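Signal transduction histidine kinase, LytS (Clostridium beijerinckii, PDB 5XSJ) probably acts as a two-component sensor histidine kinase, of which this N-terminal four-helix bundle is a part lying ahead of the kinase domains. Local coordinates at residues 18-23 and 128-133; 24-29 and 57-62. All coordinates share one frame; numbering follows the deposited sequence.

Contact 1 (18-23 and 128-133); sequences NMLITN and LMQNFL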
loop_
_atom_site.group_PDB
_atom_site.type_symbol
_atom_site.label_atom_id
_atom_site.label_comp_id
_atom_site.label_asym_id
_atom_site.label_seq_id
_atom_site.Cartn_x
_atom_site.Cartn_y
_atom_site.Cartn_z
ATOM N N ASN B 18 28.550 15.300 4.456
ATOM C CA ASN B 18 27.203 15.189 4.995
ATOM C C ASN B 18 26.345 14.171 4.256
ATOM O O ASN B 18 25.530 13.477 4.859
ATOM C CB ASN B 18 26.514 16.545 4.970
ATOM C CG ASN B 18 27.001 17.452 6.069
ATOM O OD1 ASN B 18 27.473 16.983 7.103
ATOM N ND2 ASN B 18 26.878 18.755 5.861
ATOM N N MET B 19 26.526 14.053 2.952
ATOM C CA MET B 19 25.683 13.109 2.255
ATOM C C MET B 19 26.317 11.726 2.242
ATOM O O MET B 19 25.627 10.734 2.040
ATOM C CB MET B 19 25.349 13.608 0.849
ATOM C CG MET B 19 26.408 13.477 -0.196
ATOM S SD MET B 19 25.750 14.442 -1.798
ATOM C CE MET B 19 26.200 16.261 -1.264
ATOM N N LEU B 20 27.619 11.649 2.491
ATOM C CA LEU B 20 28.217 10.353 2.789
ATOM C C LEU B 20 27.611 9.786 4.070
ATOM O O LEU B 20 27.239 8.613 4.130
ATOM C CB LEU B 20 29.734 10.460 2.932
ATOM C CG LEU B 20 30.522 10.580 1.629
ATOM C CD1 LEU B 20 32.015 10.461 1.917
ATOM C CD2 LEU B 20 30.067 9.509 0.649
ATOM N N ILE B 21 27.512 10.635 5.090
ATOM C CA ILE B 21 26.975 10.222 6.383
ATOM C C ILE B 21 25.500 9.846 6.247
ATOM O O ILE B 21 25.051 8.839 6.809
ATOM C CB ILE B 21 27.141 11.332 7.455
ATOM C CG1 ILE B 21 28.636 11.596 7.708
ATOM C CG2 ILE B 21 26.448 10.920 8.765
ATOM C CD1 ILE B 21 28.939 12.730 8.688
ATOM N N THR B 22 24.768 10.647 5.480
ATOM C CA THR B 22 23.353 10.416 5.227
ATOM C C THR B 22 23.165 9.083 4.513
ATOM O O THR B 22 22.265 8.314 4.843
ATOM C CB THR B 22 22.751 11.569 4.397
ATOM O OG1 THR B 22 22.754 12.760 5.191
ATOM C CG2 THR B 22 21.328 11.265 3.981
ATOM N N ASN B 23 24.036 8.788 3.558
ATOM C CA ASN B 23 23.978 7.495 2.904
ATOM C C ASN B 23 24.336 6.354 3.871
ATOM O O ASN B 23 23.787 5.260 3.780
ATOM C CB ASN B 23 24.898 7.473 1.688
ATOM C CG ASN B 23 24.861 6.145 0.962
ATOM O OD1 ASN B 23 23.835 5.756 0.417
ATOM N ND2 ASN B 23 25.984 5.445 0.952
ATOM N N LEU B 128 17.121 14.156 2.788
ATOM C CA LEU B 128 18.311 14.802 3.320
ATOM C C LEU B 128 19.434 14.813 2.295
ATOM O O LEU B 128 20.086 15.831 2.090
ATOM C CB LEU B 128 18.778 14.103 4.588
ATOM C CG LEU B 128 18.173 14.651 5.873
ATOM C CD1 LEU B 128 18.621 13.792 7.054
ATOM C CD2 LEU B 128 18.562 16.109 6.081
ATOM N N MET B 129 19.647 13.675 1.643
ATOM C CA MET B 129 20.755 13.536 0.705
ATOM C C MET B 129 20.601 14.505 -0.454
ATOM O O MET B 129 21.580 15.061 -0.945
ATOM C CB MET B 129 20.850 12.105 0.183
ATOM C CG MET B 129 22.272 11.604 -0.049
ATOM S SD MET B 129 22.269 9.847 -0.480
ATOM C CE MET B 129 21.232 9.177 0.819
ATOM N N GLN B 130 19.362 14.707 -0.885
ATOM C CA GLN B 130 19.076 15.659 -1.944
ATOM C C GLN B 130 19.354 17.090 -1.503
ATOM O O GLN B 130 19.896 17.882 -2.272
ATOM C CB GLN B 130 17.628 15.542 -2.410
ATOM C CG GLN B 130 17.276 14.221 -3.076
ATOM C CD GLN B 130 15.856 14.242 -3.631
ATOM O OE1 GLN B 130 15.519 15.074 -4.489
ATOM N NE2 GLN B 130 15.012 13.343 -3.131
ATOM N N ASN B 131 18.974 17.417 -0.272
ATOM C CA ASN B 131 19.221 18.745 0.276
ATOM C C ASN B 131 20.703 19.068 0.409
ATOM O O ASN B 131 21.135 20.168 0.075
ATOM C CB ASN B 131 18.543 18.884 1.631
ATOM C CG ASN B 131 17.045 18.938 1.513
ATOM O OD1 ASN B 131 16.492 18.773 0.425
ATOM N ND2 ASN B 131 16.372 19.170 2.633
ATOM N N PHE B 132 21.477 18.110 0.911
ATOM C CA PHE B 132 22.923 18.265 0.969
ATOM C C PHE B 132 23.515 18.403 -0.433
ATOM O O PHE B 132 24.489 19.120 -0.639
ATOM C CB PHE B 132 23.560 17.079 1.688
ATOM C CG PHE B 132 23.331 17.079 3.168
ATOM C CD1 PHE B 132 23.471 18.246 3.903
ATOM C CD2 PHE B 132 22.965 15.918 3.819
ATOM C CE1 PHE B 132 23.261 18.247 5.272
ATOM C CE2 PHE B 132 22.754 15.910 5.183
ATOM C CZ PHE B 132 22.900 17.076 5.912
ATOM N N LEU B 133 22.917 17.709 -1.393
ATOM C CA LEU B 133 23.391 17.746 -2.767
ATOM C C LEU B 133 23.225 19.138 -3.371
ATOM O O LEU B 133 23.928 19.492 -4.307
ATOM C CB LEU B 133 22.649 16.707 -3.610
ATOM C CG LEU B 133 23.198 16.345 -4.989
ATOM C CD1 LEU B 133 24.654 15.930 -4.903
ATOM C CD2 LEU B 133 22.380 15.220 -5.577
#
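F132 turns one face of its ring to N18, whose CB stands almost exactly above the centre, 3.5 Å from the F132 centroid, a CH-pi contact. The amide of N18 continues over the same ring, the two planes 36° apart; a short polar residue suits this partly exposed place, its methylene serving the ring while the amide is carried past it. At the ring's edge lies T22 OG1, 3.2 Å from F132 CE2. T22 OG1 donates to N18 O at 2.9 Å, back within its own helix, and N18 O also accepts from T22 N on the opposite face of the carbonyl plane. Apolar packing does the rest. M19 CB meets M129 CG at 3.8 Å; M19 SD lies 3.6 Å from L133 CD1, and the bend at chi3 (81°) turns M19 CE toward F132 O and L133 CA. M129, flexible and unbranched, bends back to set its CE 3.8 Å from T22 CG2, while the methyl of T22 packs on L128 and M129 where the helices run antiparallel (170°). With no hydrogen bond crossing between these segments, methionine thioethers, a threonine methyl and an aromatic face join the helices by shape, and T22 meets its buried polar need within its own helix.

Contact 2 (24-29 and 57-62); sequences EIKQHV and LAKQKI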
loop_
_atom_site.group_PDB
_atom_site.type_symbol
_atom_site.label_atom_id
_atom_site.label_comp_id
_atom_site.label_asym_id
_atom_site.label_seq_id
_atom_site.Cartn_x
_atom_site.Cartn_y
_atom_site.Cartn_z
ATOM N N GLU B 24 25.248 6.602 4.806
ATOM C CA GLU B 24 25.614 5.564 5.758
ATOM C C GLU B 24 24.440 5.238 6.663
ATOM O O GLU B 24 24.182 4.077 6.962
ATOM C CB GLU B 24 26.830 5.991 6.594
ATOM C CG GLU B 24 28.149 5.826 5.847
ATOM C CD GLU B 24 29.314 6.551 6.517
ATOM O OE1 GLU B 24 29.245 6.852 7.734
ATOM O OE2 GLU B 24 30.308 6.811 5.811
ATOM N N ILE B 25 23.741 6.277 7.108
ATOM C CA ILE B 25 22.544 6.125 7.935
ATOM C C ILE B 25 21.474 5.279 7.236
ATOM O O ILE B 25 20.890 4.374 7.823
ATOM C CB ILE B 25 21.955 7.514 8.286
ATOM C CG1 ILE B 25 22.910 8.266 9.205
ATOM C CG2 ILE B 25 20.562 7.379 8.910
ATOM C CD1 ILE B 25 22.620 9.747 9.312
ATOM N N LYS B 26 21.244 5.569 5.965
ATOM C CA LYS B 26 20.244 4.850 5.178
ATOM C C LYS B 26 20.604 3.370 5.069
ATOM O O LYS B 26 19.755 2.504 5.262
ATOM C CB LYS B 26 20.118 5.492 3.794
ATOM C CG LYS B 26 18.968 4.969 2.945
ATOM C CD LYS B 26 18.895 5.728 1.628
ATOM C CE LYS B 26 17.681 5.267 0.829
ATOM N NZ LYS B 26 17.547 3.774 0.941
ATOM N N GLN B 27 21.871 3.080 4.792
ATOM C CA GLN B 27 22.354 1.700 4.774
ATOM C C GLN B 27 22.207 1.019 6.143
ATOM O O GLN B 27 21.826 -0.156 6.224
ATOM C CB GLN B 27 23.819 1.641 4.361
ATOM C CG GLN B 27 24.176 2.241 3.014
ATOM C CD GLN B 27 25.664 2.013 2.680
ATOM O OE1 GLN B 27 26.559 2.180 3.535
ATOM N NE2 GLN B 27 25.926 1.613 1.438
ATOM N N HIS B 28 22.522 1.738 7.218
ATOM C CA HIS B 28 22.379 1.154 8.566
ATOM C C HIS B 28 20.931 0.775 8.846
ATOM O O HIS B 28 20.640 -0.305 9.367
ATOM C CB HIS B 28 22.854 2.127 9.651
ATOM C CG HIS B 28 24.324 2.393 9.637
ATOM N ND1 HIS B 28 25.259 1.374 9.575
ATOM C CD2 HIS B 28 25.028 3.544 9.699
ATOM C CE1 HIS B 28 26.471 1.899 9.574
ATOM N NE2 HIS B 28 26.361 3.213 9.637
ATOM N N VAL B 29 20.019 1.691 8.531
ATOM C CA VAL B 29 18.603 1.437 8.755
ATOM C C VAL B 29 18.158 0.241 7.918
ATOM O O VAL B 29 17.541 -0.680 8.440
ATOM C CB VAL B 29 17.724 2.665 8.409
ATOM C CG1 VAL B 29 16.286 2.324 8.622
ATOM C CG2 VAL B 29 18.114 3.881 9.270
ATOM N N LEU B 57 24.349 2.433 15.156
ATOM C CA LEU B 57 25.148 3.262 14.275
ATOM C C LEU B 57 24.288 4.319 13.576
ATOM O O LEU B 57 24.716 5.465 13.407
ATOM C CB LEU B 57 25.881 2.393 13.247
ATOM C CG LEU B 57 26.970 1.449 13.783
ATOM C CD1 LEU B 57 27.349 0.407 12.737
ATOM C CD2 LEU B 57 28.202 2.235 14.231
ATOM N N ALA B 58 23.088 3.939 13.144
ATOM C CA ALA B 58 22.180 4.918 12.523
ATOM C C ALA B 58 21.816 6.032 13.514
ATOM O O ALA B 58 21.841 7.214 13.186
ATOM C CB ALA B 58 20.918 4.220 12.005
ATOM N N LYS B 59 21.485 5.637 14.737
ATOM C CA LYS B 59 21.156 6.583 15.798
ATOM C C LYS B 59 22.285 7.596 16.088
ATOM O O LYS B 59 22.039 8.808 16.185
ATOM C CB LYS B 59 20.811 5.801 17.070
ATOM C CG LYS B 59 20.389 6.658 18.242
ATOM C CD LYS B 59 18.968 7.184 18.079
ATOM C CE LYS B 59 18.616 8.133 19.226
ATOM N NZ LYS B 59 17.334 8.846 18.984
ATOM N N GLN B 60 23.515 7.106 16.226
ATOM C CA GLN B 60 24.663 7.965 16.540
ATOM C C GLN B 60 24.940 8.954 15.425
ATOM O O GLN B 60 25.190 10.130 15.676
ATOM C CB GLN B 60 25.925 7.123 16.795
ATOM C CG GLN B 60 27.091 7.892 17.455
ATOM C CD GLN B 60 27.978 8.629 16.449
ATOM O OE1 GLN B 60 27.822 8.475 15.231
ATOM N NE2 GLN B 60 28.923 9.424 16.957
ATOM N N LYS B 61 24.917 8.466 14.190
ATOM C CA LYS B 61 25.223 9.325 13.050
ATOM C C LYS B 61 24.127 10.358 12.801
ATOM O O LYS B 61 24.419 11.485 12.413
ATOM C CB LYS B 61 25.480 8.476 11.804
ATOM C CG LYS B 61 26.747 7.655 11.952
ATOM C CD LYS B 61 27.029 6.746 10.774
ATOM C CE LYS B 61 28.278 5.893 11.073
ATOM N NZ LYS B 61 28.583 4.901 10.006
ATOM N N ILE B 62 22.870 9.994 13.036
ATOM C CA ILE B 62 21.804 10.998 12.989
ATOM C C ILE B 62 22.078 12.086 14.036
ATOM O O ILE B 62 21.941 13.286 13.764
ATOM C CB ILE B 62 20.410 10.378 13.229
ATOM C CG1 ILE B 62 20.017 9.479 12.051
ATOM C CG2 ILE B 62 19.363 11.480 13.416
ATOM C CD1 ILE B 62 18.803 8.638 12.333
#
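K61 reaches between E24 and H28 with its ammonium group, using both as acceptors. K61 NZ donates to H28 NE2 at 2.8 Å, close to the imidazole plane, only 7° out of it; the salt bridge to E24 OE1, 3.1 Å from K61 NZ, instead arrives from above the carboxylate plane. An extended lysine suits this place: its CG is anti to the carbonyl carbon (chi1 -67°), and the straight chain beyond carries NZ across to residues one turn apart on the facing helix. H28 ND1 bonds to E54, so the ring is held at both nitrogens, and its acceptor NE2 is probably made more electron-rich by that carboxylate. Over one face of the H28 ring sits L57 CB, 3.6 Å from its centroid, a CH-pi contact. Below this polar layer the packing is aliphatic. A58, small enough for close approach, places CB 3.7 Å from H28 CB and 3.9 Å from V29 CG2, while I25 CD1 meets I62 CG1 at 3.8 Å. The helices run antiparallel at 155°, and their apolar side turns inward: I62 continues onto L80 and L84 of helix 73-99, and V29 onto C121 of helix 104-133.

Contacts 1 and 2 lie in succession along helix 15-42, their centres 12 Å apart, and use different partners: helix 104-133 for residues 18-23, helix 45-67 for residues 24-29. In chain order contact 2 is nested within contact 1, since helix 45-67 follows helix 15-42 directly whereas helix 104-133 comes last and brings the C-terminal end of the bundle back beside its start. The two meet where I21 CG2 packs on K61 CB and M129 CE on K26 CD. The first helix thus joins both neighbours in an all-helical, antiparallel four-helix bundle. The second subunit is reached from both segments of helix 15-42: N23 bonds to its E134, and K26 and Q27 pack on its Q130 and E134.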